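Long-range contact in SIR4-interacting protein SIF2 (Saccharomyces cerevisiae, PDB 1R5M), which antagonizes telomeric silencing in yeast and serves as a WD40-repeat subunit of the Set3C corepressor complex: residues P151-K156 and I165-E170. Sequence-based numbering, arbitrary orientation.
Sequences PIVSVK and ISMDVE
Val153 points toward Met167 and Val169, and its two methyls do different jobs. CG1 meets CG1 of Val169 at 3.3 Å, a tight methyl-to-methyl contact. With CG1 anti to the carbonyl carbon (chi1 -58°), CG2 falls between the backbone N and that carbon, where it sits 3.1 Å from Met167 O and also touches Met167 CE, at the bent end of that side chain. The other branch of Val169 goes to the proline: its CG2 lies 3.4 Å from Pro151 CD, so Val169 spans from the ring to Val153. An alanine in place of Val153 would probably leave Val169 CG1 and Met167 CE without their neighbour and open a gap at this end of the hairpin.

The backbone explains why Val153 points toward the neighbouring strand. Met167 O accepts from two successive amides, Val153 N at 2.9 Å in the carbonyl plane and Ser154 N at 3.2 Å, tilted 19° from it: a classic beta bulge. Beyond it, regular antiparallel pairing resumes through Lys156 and Ile165. On one face, Val155 CG2 rests against Ser166 CB at 4.1 Å, with Leu132 of the preceding sheet packed on both residues. Ser166 OG bonds His148 and Trp176, and Asp168 OD2 takes the other nitrogen of His148. Beside the bulged hairpin, this Asp-His-Ser-Trp tetrad links the loop before strand 152-157 to strands 163-168 and 173-177, a hallmark of WD40 propeller blades, here in the third repeat.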
ATOM      1  N   PRO A 151       1.889  -4.291 -16.377  1.00 11.60           N
ATOM      2  CA  PRO A 151       1.170  -3.539 -15.342  1.00 11.35           C
ATOM      3  C   PRO A 151       2.032  -3.122 -14.152  1.00 10.96           C
ATOM      4  O   PRO A 151       2.789  -3.923 -13.609  1.00 10.89           O
ATOM      5  CB  PRO A 151       0.053  -4.494 -14.933  1.00 11.85           C
ATOM      6  CG  PRO A 151      -0.231  -5.224 -16.208  1.00 11.76           C
ATOM      7  CD  PRO A 151       1.151  -5.516 -16.741  1.00 12.26           C
ATOM      8  N   ILE A 152       1.897  -1.863 -13.753  1.00 10.90           N
ATOM      9  CA  ILE A 152       2.657  -1.326 -12.629  1.00 11.18           C
ATOM     10  C   ILE A 152       2.033  -1.807 -11.325  1.00 11.81           C
ATOM     11  O   ILE A 152       0.824  -1.676 -11.126  1.00 13.02           O
ATOM     12  CB  ILE A 152       2.648   0.214 -12.659  1.00 10.14           C
ATOM     13  CG1 ILE A 152       3.206   0.706 -13.997  1.00 11.23           C
ATOM     14  CG2 ILE A 152       3.453   0.763 -11.491  1.00 11.02           C
ATOM     15  CD1 ILE A 152       4.623   0.245 -14.282  1.00 12.27           C
ATOM     16  N   VAL A 153       2.856  -2.366 -10.440  1.00 11.52           N
ATOM     17  CA  VAL A 153       2.356  -2.869  -9.162  1.00 12.89           C
ATOM     18  C   VAL A 153       2.793  -2.041  -7.962  1.00 13.77           C
ATOM     19  O   VAL A 153       2.075  -1.964  -6.964  1.00 16.15           O
ATOM     20  CB  VAL A 153       2.788  -4.338  -8.910  1.00 14.05           C
ATOM     21  CG1 VAL A 153       2.287  -5.231 -10.028  1.00 16.10           C
ATOM     22  CG2 VAL A 153       4.296  -4.439  -8.794  1.00 17.19           C
ATOM     23  N   SER A 154       3.964  -1.419  -8.049  1.00 11.82           N
ATOM     24  CA  SER A 154       4.460  -0.626  -6.935  1.00 11.74           C
ATOM     25  C   SER A 154       5.291   0.565  -7.394  1.00 11.01           C
ATOM     26  O   SER A 154       6.036   0.479  -8.370  1.00 11.31           O
ATOM     27  CB  SER A 154       5.299  -1.514  -6.005  1.00 13.55           C
ATOM     28  OG  SER A 154       5.726  -0.803  -4.852  1.00 15.58           O
ATOM     29  N   VAL A 155       5.135   1.679  -6.686  1.00 10.43           N
ATOM     30  CA  VAL A 155       5.886   2.905  -6.953  1.00 10.05           C
ATOM     31  C   VAL A 155       6.174   3.533  -5.596  1.00 10.30           C
ATOM     32  O   VAL A 155       5.250   3.804  -4.827  1.00 11.65           O
ATOM     33  CB  VAL A 155       5.084   3.919  -7.796  1.00  9.38           C
ATOM     34  CG1 VAL A 155       5.866   5.229  -7.912  1.00 11.66           C
ATOM     35  CG2 VAL A 155       4.817   3.350  -9.177  1.00 11.63           C
ATOM     36  N   LYS A 156       7.453   3.748  -5.299  1.00 10.14           N
ATOM     37  CA  LYS A 156       7.848   4.339  -4.023  1.00 10.07           C
ATOM     38  C   LYS A 156       8.751   5.552  -4.246  1.00 10.20           C
ATOM     39  O   LYS A 156       9.703   5.493  -5.025  1.00  9.53           O
ATOM     40  CB  LYS A 156       8.588   3.308  -3.156  1.00 11.91           C
ATOM     41  CG  LYS A 156       7.759   2.087  -2.735  1.00 14.56           C
ATOM     42  CD  LYS A 156       6.657   2.468  -1.760  1.00 14.46           C
ATOM     43  CE  LYS A 156       5.884   1.244  -1.249  1.00 13.77           C
ATOM     44  NZ  LYS A 156       6.675   0.344  -0.356  1.00 15.02           N
ATOM     45  N   ILE A 165      11.137   4.469  -7.351  1.00  9.49           N
ATOM     46  CA  ILE A 165      11.431   3.105  -7.764  1.00 10.22           C
ATOM     47  C   ILE A 165      10.077   2.601  -8.223  1.00 10.53           C
ATOM     48  O   ILE A 165       9.076   2.798  -7.531  1.00 11.13           O
ATOM     49  CB  ILE A 165      11.873   2.208  -6.602  1.00 13.18           C
ATOM     50  CG1 ILE A 165      13.159   2.737  -5.982  1.00 17.80           C
ATOM     51  CG2 ILE A 165      12.067   0.779  -7.100  1.00 15.85           C
ATOM     52  CD1 ILE A 165      13.407   2.179  -4.611  1.00 20.92           C
ATOM     53  N   SER A 166      10.029   1.978  -9.392  1.00 10.27           N
ATOM     54  CA  SER A 166       8.771   1.437  -9.890  1.00  9.55           C
ATOM     55  C   SER A 166       9.001  -0.014 -10.271  1.00  9.98           C
ATOM     56  O   SER A 166      10.078  -0.379 -10.740  1.00 11.11           O
ATOM     57  CB  SER A 166       8.271   2.230 -11.105  1.00  8.55           C
ATOM     58  OG  SER A 166       9.233   2.252 -12.145  1.00  9.68           O
ATOM     59  N   MET A 167       7.995  -0.847 -10.043  1.00  9.48           N
ATOM     60  CA  MET A 167       8.110  -2.257 -10.386  1.00  9.59           C
ATOM     61  C   MET A 167       6.812  -2.722 -11.016  1.00  9.80           C
ATOM     62  O   MET A 167       5.731  -2.304 -10.601  1.00 11.14           O
ATOM     63  CB  MET A 167       8.412  -3.100  -9.141  1.00 12.39           C
ATOM     64  CG  MET A 167       8.690  -4.569  -9.461  1.00 13.00           C
ATOM     65  SD  MET A 167       9.296  -5.499  -8.043  1.00 15.73           S
ATOM     66  CE  MET A 167       7.815  -5.541  -7.087  1.00  9.73           C
ATOM     67  N   ASP A 168       6.923  -3.567 -12.037  1.00 10.33           N
ATOM     68  CA  ASP A 168       5.737  -4.093 -12.697  1.00 10.79           C
ATOM     69  C   ASP A 168       5.520  -5.563 -12.343  1.00 12.15           C
ATOM     70  O   ASP A 168       6.312  -6.157 -11.606  1.00 12.12           O
ATOM     71  CB  ASP A 168       5.808  -3.898 -14.228  1.00 11.74           C
ATOM     72  CG  ASP A 168       6.993  -4.600 -14.877  1.00 11.81           C
ATOM     73  OD1 ASP A 168       7.315  -5.746 -14.496  1.00 11.10           O
ATOM     74  OD2 ASP A 168       7.592  -4.002 -15.800  1.00 12.44           O
ATOM     75  N   VAL A 169       4.438  -6.138 -12.861  1.00 12.77           N
ATOM     76  CA  VAL A 169       4.094  -7.527 -12.581  1.00 15.51           C
ATOM     77  C   VAL A 169       5.141  -8.546 -13.010  1.00 15.49           C
ATOM     78  O   VAL A 169       5.208  -9.640 -12.445  1.00 15.27           O
ATOM     79  CB  VAL A 169       2.744  -7.916 -13.227  1.00 16.79           C
ATOM     80  CG1 VAL A 169       1.623  -7.099 -12.624  1.00 19.52           C
ATOM     81  CG2 VAL A 169       2.803  -7.712 -14.721  1.00 21.26           C
ATOM     82  N   GLU A 170       5.950  -8.201 -14.006  1.00 15.61           N
ATOM     83  CA  GLU A 170       6.990  -9.112 -14.479  1.00 16.32           C
ATOM     84  C   GLU A 170       8.269  -8.899 -13.678  1.00 17.36           C
ATOM     85  O   GLU A 170       9.327  -9.427 -14.013  1.00 18.46           O
ATOM     86  CB  GLU A 170       7.257  -8.882 -15.968  1.00 18.50           C
ATOM     87  CG  GLU A 170       6.064  -9.185 -16.862  1.00 20.43           C
ATOM     88  CD  GLU A 170       5.542 -10.598 -16.675  1.00 24.49           C
ATOM     89  OE1 GLU A 170       6.364 -11.537 -16.658  1.00 26.23           O
ATOM     90  OE2 GLU A 170       4.310 -10.771 -16.553  1.00 26.68           O
TER